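Local structure of pyruvate-formate lyase-activating enzyme (3CAN) at residues G11-P14 with L15-P18; F20-D23 with I24-C28; E161-Q164 with Q165-I168. The protein belongs to the activating enzymes of the radical SAM superfamily, here as a fragment built on part of a TIM-barrel-like fold. All coordinates share one frame; numbering follows the deposited sequence.

Overall arrangement
Contacts 1 and 2 follow each other in the first beta-alpha-beta unit. Contact 1 lies in the loop between strand 6-10 and helix 18-30, and contact 2 lies on that helix; they touch where L15 CD2 meets L21 CD2 at 3.9 Å, and both reach the second subunit. Contact 3 is on the opposite side of the chain's centre, on helix 161-173, with its centre about 39 Å from that of contact 2. The first two are partly buried, whereas contact 3 is a surface contact. Carbonyl-centred bonds of a turn dominate contact 1, a salt bridge and a CH-pi contact mark contact 2, and glutamine and glutamate side chains characterise contact 3.

Contact 1 (G11-P14 with L15-P18); sequences GGEP and LLHP
H17 folds back on E13, its imidazole ND1 donating to the backbone oxygen rather than to the carboxylate: H17 ND1 lies 3.1 Å from E13 O, with an N-H...O angle of 151°. The acceptor sits in the plane of the ring, at its edge. With CG beside the backbone N (chi1 -54°), the H17 ring is carried back over the turn to reach this carbonyl. E13 O is gripped twice, because L16 N also donates to it at 3.0 Å, and the two donors approach from opposite faces of the carbonyl plane.

Two more main-chain bonds span three residues, as L16 N to E13 O does. H17 N meets P14 O at 3.0 Å, while L15 N to G12 O, at 3.2 Å, is weak.

Looser contacts of oxygen with carbon add to these. The E13 side chain crosses that of L16 at about a right angle, and its OE1 comes 3.7 Å from L16 CD1. L15 lays its CG near G11 O, at 3.9 Å; L15 is buried and packs on L41 and L42. G11 N is held by D38 OD2, and P14 packs on G6 of the second subunit.

H17 stands at the N-cap position of helix 18-30, so these turns lead directly from strand 6-10 into the helix. The sequence G11-P14 is the GGEP motif, a sequence motif characteristic of the radical SAM superfamily, in the loop that follows strand 6-10.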
loop_
_atom_site.group_PDB
_atom_site.type_symbol
_atom_site.label_atom_id
_atom_site.label_comp_id
_atom_site.label_asym_id
_atom_site.label_seq_id
_atom_site.Cartn_x
_atom_site.Cartn_y
_atom_site.Cartn_z
ATOM N N GLY A 11 -0.887 4.903 -9.380
ATOM C CA GLY A 11 -0.296 4.715 -10.679
ATOM C C GLY A 11 -0.798 5.633 -11.770
ATOM O O GLY A 11 -1.517 6.608 -11.519
ATOM N N GLY A 12 -0.366 5.336 -12.989
ATOM C CA GLY A 12 -0.620 6.203 -14.127
ATOM C C GLY A 12 -2.006 6.083 -14.728
ATOM O O GLY A 12 -2.562 7.067 -15.201
ATOM N N GLU A 13 -2.580 4.887 -14.706
ATOM C CA GLU A 13 -3.808 4.660 -15.460
ATOM C C GLU A 13 -4.993 5.506 -14.995
ATOM O O GLU A 13 -5.681 6.078 -15.827
ATOM C CB GLU A 13 -4.202 3.192 -15.480
ATOM C CG GLU A 13 -5.404 2.887 -16.385
ATOM C CD GLU A 13 -5.150 3.146 -17.865
ATOM O OE1 GLU A 13 -3.981 3.074 -18.319
ATOM O OE2 GLU A 13 -6.135 3.388 -18.599
ATOM N N PRO A 14 -5.247 5.587 -13.681
ATOM C CA PRO A 14 -6.402 6.411 -13.262
ATOM C C PRO A 14 -6.314 7.856 -13.764
ATOM O O PRO A 14 -7.327 8.471 -14.104
ATOM C CB PRO A 14 -6.338 6.338 -11.730
ATOM C CG PRO A 14 -5.630 5.022 -11.464
ATOM C CD PRO A 14 -4.585 4.944 -12.528
ATOM N N LEU A 15 -5.094 8.373 -13.857
ATOM C CA LEU A 15 -4.868 9.757 -14.260
ATOM C C LEU A 15 -5.132 10.006 -15.746
ATOM O O LEU A 15 -5.259 11.166 -16.154
ATOM C CB LEU A 15 -3.447 10.175 -13.902
ATOM C CG LEU A 15 -3.035 10.029 -12.442
ATOM C CD1 LEU A 15 -1.602 10.569 -12.253
ATOM C CD2 LEU A 15 -4.032 10.747 -11.516
ATOM N N LEU A 16 -5.217 8.936 -16.536
ATOM C CA LEU A 16 -5.590 9.019 -17.947
ATOM C C LEU A 16 -7.108 9.082 -18.131
ATOM O O LEU A 16 -7.601 9.250 -19.252
ATOM C CB LEU A 16 -5.021 7.829 -18.714
ATOM C CG LEU A 16 -3.487 7.710 -18.705
ATOM C CD1 LEU A 16 -3.026 6.452 -19.424
ATOM C CD2 LEU A 16 -2.840 8.947 -19.309
ATOM N N HIS A 17 -7.842 8.975 -17.025
ATOM C CA HIS A 17 -9.287 9.144 -17.035
ATOM C C HIS A 17 -9.659 10.232 -16.007
ATOM O O HIS A 17 -10.355 9.940 -15.034
ATOM C CB HIS A 17 -9.995 7.851 -16.615
ATOM C CG HIS A 17 -9.623 6.629 -17.390
ATOM N ND1 HIS A 17 -8.380 6.030 -17.313
ATOM C CD2 HIS A 17 -10.375 5.835 -18.188
ATOM C CE1 HIS A 17 -8.377 4.943 -18.069
ATOM N NE2 HIS A 17 -9.579 4.795 -18.599
ATOM N N PRO A 18 -9.168 11.469 -16.193
ATOM C CA PRO A 18 -9.322 12.498 -15.168
ATOM C C PRO A 18 -10.754 12.891 -14.830
ATOM O O PRO A 18 -11.069 13.057 -13.646
ATOM C CB PRO A 18 -8.535 13.681 -15.734
ATOM C CG PRO A 18 -8.494 13.435 -17.216
ATOM C CD PRO A 18 -8.387 11.957 -17.338
#

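Contact 2 (F20-D23 with I24-C28); sequences FLID and ILKRC
The F20 ring receives I24 on one face: I24 CG1 stands 3.7 Å from the ring centroid, 21° off the normal and displaced toward the rim, a CH-pi contact. The guanidinium of R27 is met at its edge, where D23 OD2 and water 1 both lie in its plane. Each pair, F20-I24 and D23-R27, joins residues four apart, one turn of helix 18-30, the crossover helix of the beta-alpha-beta unit formed with strands 6-10 and 35-38.

F20 holds CG anti to its backbone N (chi1 178°), which swings the ring along the helix surface under I24. Nearby, I24 packs on I24 of the second subunit and F20 on Q31 of that subunit, so this side of the helix belongs to the dimer interface. L21 and L25 run side by side in the same direction, with L21 CG 4.0 Å from L25 CD1; both turn to the sheet and pack on F9. I22 faces helix 45-53 through E50 and V51, and its CG2 lies 3.9 Å from K26 CE, against the extended lysine chain.

Regular helical bonds run beneath these side chains, among them I24 N to F20 O at 2.9 Å and K26 N to I22 O at 2.8 Å.

The D23-R27 salt bridge lies three residues on from F20-I24. The carboxylate stands steeply to the guanidinium, and NE comes to OD2 from above the carboxylate plane. Water 1 accepts from R27 NH2 at 3.2 Å and donates weakly to D23 OD2, while R27 NE donates almost straight to that same OD2 at 2.9 Å.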
loop_
_atom_site.group_PDB
_atom_site.type_symbol
_atom_site.label_atom_id
_atom_site.label_comp_id
_atom_site.label_asym_id
_atom_site.label_seq_id
_atom_site.Cartn_x
_atom_site.Cartn_y
_atom_site.Cartn_z
ATOM N N PHE A 20 -13.434 10.987 -15.144
ATOM C CA PHE A 20 -13.927 9.804 -14.447
ATOM C C PHE A 20 -13.420 9.741 -13.001
ATOM O O PHE A 20 -14.198 9.486 -12.086
ATOM C CB PHE A 20 -13.488 8.543 -15.182
ATOM C CG PHE A 20 -13.916 7.278 -14.497
ATOM C CD1 PHE A 20 -15.257 6.918 -14.492
ATOM C CD2 PHE A 20 -13.006 6.472 -13.838
ATOM C CE1 PHE A 20 -15.687 5.769 -13.857
ATOM C CE2 PHE A 20 -13.432 5.308 -13.189
ATOM C CZ PHE A 20 -14.765 4.961 -13.200
ATOM N N LEU A 21 -12.123 9.969 -12.823
ATOM C CA LEU A 21 -11.494 9.981 -11.485
ATOM C C LEU A 21 -12.209 10.964 -10.569
ATOM O O LEU A 21 -12.612 10.615 -9.475
ATOM C CB LEU A 21 -10.025 10.354 -11.619
ATOM C CG LEU A 21 -9.190 10.537 -10.356
ATOM C CD1 LEU A 21 -9.165 9.262 -9.546
ATOM C CD2 LEU A 21 -7.799 10.994 -10.740
ATOM N N ILE A 22 -12.408 12.185 -11.044
ATOM C CA ILE A 22 -13.093 13.210 -10.249
ATOM C C ILE A 22 -14.537 12.797 -9.928
ATOM O O ILE A 22 -15.017 12.982 -8.804
ATOM C CB ILE A 22 -13.052 14.588 -10.967
ATOM C CG1 ILE A 22 -11.606 15.097 -11.086
ATOM C CG2 ILE A 22 -13.917 15.597 -10.224
ATOM C CD1 ILE A 22 -10.911 15.285 -9.791
ATOM N N ASP A 23 -15.232 12.195 -10.891
ATOM C CA ASP A 23 -16.589 11.712 -10.648
ATOM C C ASP A 23 -16.622 10.645 -9.540
ATOM O O ASP A 23 -17.449 10.702 -8.631
ATOM C CB ASP A 23 -17.189 11.149 -11.928
ATOM C CG ASP A 23 -18.643 10.782 -11.765
ATOM O OD1 ASP A 23 -19.456 11.677 -11.470
ATOM O OD2 ASP A 23 -18.950 9.593 -11.891
ATOM N N ILE A 24 -15.719 9.681 -9.607
ATOM C CA ILE A 24 -15.676 8.625 -8.594
ATOM C C ILE A 24 -15.298 9.225 -7.247
ATOM O O ILE A 24 -15.886 8.892 -6.226
ATOM C CB ILE A 24 -14.698 7.516 -8.982
ATOM C CG1 ILE A 24 -15.146 6.810 -10.275
ATOM C CG2 ILE A 24 -14.538 6.517 -7.804
ATOM C CD1 ILE A 24 -16.575 6.260 -10.280
ATOM N N LEU A 25 -14.316 10.120 -7.238
ATOM C CA LEU A 25 -13.948 10.816 -6.002
ATOM C C LEU A 25 -15.143 11.558 -5.388
ATOM O O LEU A 25 -15.383 11.465 -4.188
ATOM C CB LEU A 25 -12.791 11.777 -6.263
ATOM C CG LEU A 25 -11.428 11.124 -6.510
ATOM C CD1 LEU A 25 -10.416 12.200 -6.937
ATOM C CD2 LEU A 25 -10.903 10.389 -5.271
ATOM N N LYS A 26 -15.902 12.274 -6.210
ATOM C CA LYS A 26 -17.109 12.945 -5.710
ATOM C C LYS A 26 -18.114 11.969 -5.091
ATOM O O LYS A 26 -18.633 12.207 -3.998
ATOM C CB LYS A 26 -17.769 13.756 -6.818
ATOM C CG LYS A 26 -17.015 15.035 -7.101
ATOM C CD LYS A 26 -17.561 15.799 -8.272
ATOM C CE LYS A 26 -16.920 17.162 -8.360
ATOM N NZ LYS A 26 -17.372 17.865 -9.598
ATOM N N ARG A 27 -18.364 10.861 -5.774
ATOM C CA ARG A 27 -19.284 9.835 -5.273
ATOM C C ARG A 27 -18.820 9.257 -3.933
ATOM O O ARG A 27 -19.615 9.076 -3.008
ATOM C CB ARG A 27 -19.438 8.715 -6.302
ATOM C CG ARG A 27 -20.205 9.135 -7.544
ATOM C CD ARG A 27 -20.110 8.095 -8.643
ATOM N NE ARG A 27 -20.757 8.557 -9.858
ATOM C CZ ARG A 27 -22.059 8.464 -10.090
ATOM N NH1 ARG A 27 -22.862 7.882 -9.211
ATOM N NH2 ARG A 27 -22.559 8.940 -11.217
ATOM N N CYS A 28 -17.528 8.975 -3.826
ATOM C CA CYS A 28 -16.955 8.464 -2.578
ATOM C C CYS A 28 -17.066 9.484 -1.434
ATOM O O CYS A 28 -17.349 9.117 -0.290
ATOM C CB CYS A 28 -15.508 8.025 -2.794
ATOM S SG CYS A 28 -15.334 6.525 -3.795
HETATM O O HOH W 1 -21.338 10.382 -13.760
#

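Contact 3 (E161-Q164 with Q165-I168); sequences EEVQ and QQCI
E162 and Q166, one turn apart at the helix surface, bring their polar ends together with E162 OE2 3.1 Å from Q166 NE2. The carboxylate and amide planes stand 83° apart. Both chains are extended beyond CG but start differently: E162 has CG anti to the backbone N (chi1 -171°), whereas Q166 has it beside the N, and the two side chains therefore converge. The aliphatic part of E162 takes part too, its CG lying 3.6 Å from Q166 NE2. On the other side of the Q166 amide, OE1 is 4.0 Å from V163 CG2.

The other branch of V163, CG1, meets C167 SG at 4.1 Å. C167 is buried and rests on L131, placing this side of helix 161-173 against strand 128-133. The helix joins that strand to strand 178-180 in a beta-alpha-beta crossover, and I168 reaches both strands, through L131, A178 and I180. I168 N donates to Q164 O at 3.0 Å.

Q164 and Q165 share water 2 through their amides. Q164 is extended beyond CG, its NE2 held by P159 O just before the helix, while its OE1 accepts from the water at 3.0 Å. Q165 instead bends at chi2 (-59°), which brings its NE2 round to donate to the same water at 2.9 Å.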
loop_
_atom_site.group_PDB
_atom_site.type_symbol
_atom_site.label_atom_id
_atom_site.label_comp_id
_atom_site.label_asym_id
_atom_site.label_seq_id
_atom_site.Cartn_x
_atom_site.Cartn_y
_atom_site.Cartn_z
ATOM N N GLU A 161 20.073 -3.043 6.129
ATOM C CA GLU A 161 19.463 -2.383 7.277
ATOM C C GLU A 161 20.222 -1.095 7.619
ATOM O O GLU A 161 19.609 -0.087 7.981
ATOM C CB GLU A 161 19.418 -3.322 8.489
ATOM C CG GLU A 161 18.633 -2.768 9.675
ATOM C CD GLU A 161 18.388 -3.793 10.779
ATOM O OE1 GLU A 161 18.934 -4.917 10.718
ATOM O OE2 GLU A 161 17.638 -3.470 11.722
ATOM N N GLU A 162 21.546 -1.131 7.482
ATOM C CA GLU A 162 22.388 0.026 7.779
ATOM C C GLU A 162 22.070 1.185 6.843
ATOM O O GLU A 162 21.909 2.317 7.288
ATOM C CB GLU A 162 23.872 -0.338 7.668
ATOM C CG GLU A 162 24.813 0.755 8.166
ATOM C CD GLU A 162 26.282 0.405 7.994
ATOM O OE1 GLU A 162 26.644 -0.789 8.105
ATOM O OE2 GLU A 162 27.083 1.339 7.761
ATOM N N VAL A 163 21.986 0.897 5.549
ATOM C CA VAL A 163 21.647 1.923 4.558
ATOM C C VAL A 163 20.239 2.481 4.792
ATOM O O VAL A 163 20.044 3.694 4.776
ATOM C CB VAL A 163 21.803 1.396 3.107
ATOM C CG1 VAL A 163 21.178 2.357 2.101
ATOM C CG2 VAL A 163 23.280 1.161 2.778
ATOM N N GLN A 164 19.268 1.605 5.032
ATOM C CA GLN A 164 17.902 2.034 5.320
ATOM C C GLN A 164 17.863 3.034 6.473
ATOM O O GLN A 164 17.243 4.094 6.367
ATOM C CB GLN A 164 17.015 0.836 5.645
ATOM C CG GLN A 164 16.721 -0.057 4.456
ATOM C CD GLN A 164 15.934 -1.275 4.865
ATOM O OE1 GLN A 164 15.010 -1.180 5.676
ATOM N NE2 GLN A 164 16.286 -2.432 4.307
ATOM N N GLN A 165 18.553 2.715 7.562
ATOM C CA GLN A 165 18.569 3.603 8.721
ATOM C C GLN A 165 19.340 4.892 8.452
ATOM O O GLN A 165 18.985 5.940 8.979
ATOM C CB GLN A 165 19.131 2.885 9.952
ATOM C CG GLN A 165 18.268 1.725 10.429
ATOM C CD GLN A 165 16.840 2.138 10.801
ATOM O OE1 GLN A 165 16.598 3.252 11.274
ATOM N NE2 GLN A 165 15.894 1.228 10.595
ATOM N N GLN A 166 20.409 4.802 7.663
ATOM C CA GLN A 166 21.145 5.988 7.247
ATOM C C GLN A 166 20.235 6.922 6.453
ATOM O O GLN A 166 20.286 8.131 6.639
ATOM C CB GLN A 166 22.401 5.603 6.452
ATOM C CG GLN A 166 23.521 5.038 7.349
ATOM C CD GLN A 166 24.641 4.328 6.578
ATOM O OE1 GLN A 166 24.491 3.996 5.398
ATOM N NE2 GLN A 166 25.766 4.089 7.251
ATOM N N CYS A 167 19.380 6.361 5.599
ATOM C CA CYS A 167 18.439 7.180 4.822
ATOM C C CYS A 167 17.406 7.856 5.728
ATOM O O CYS A 167 17.072 9.027 5.560
ATOM C CB CYS A 167 17.742 6.335 3.761
ATOM S SG CYS A 167 18.851 5.753 2.459
ATOM N N ILE A 168 16.898 7.104 6.694
ATOM C CA ILE A 168 15.984 7.668 7.669
ATOM C C ILE A 168 16.648 8.800 8.448
ATOM O O ILE A 168 16.026 9.839 8.685
ATOM C CB ILE A 168 15.470 6.586 8.645
ATOM C CG1 ILE A 168 14.591 5.571 7.898
ATOM C CG2 ILE A 168 14.713 7.226 9.804
ATOM C CD1 ILE A 168 13.264 6.125 7.361
HETATM O O HOH W 2 15.761 -0.812 8.507
#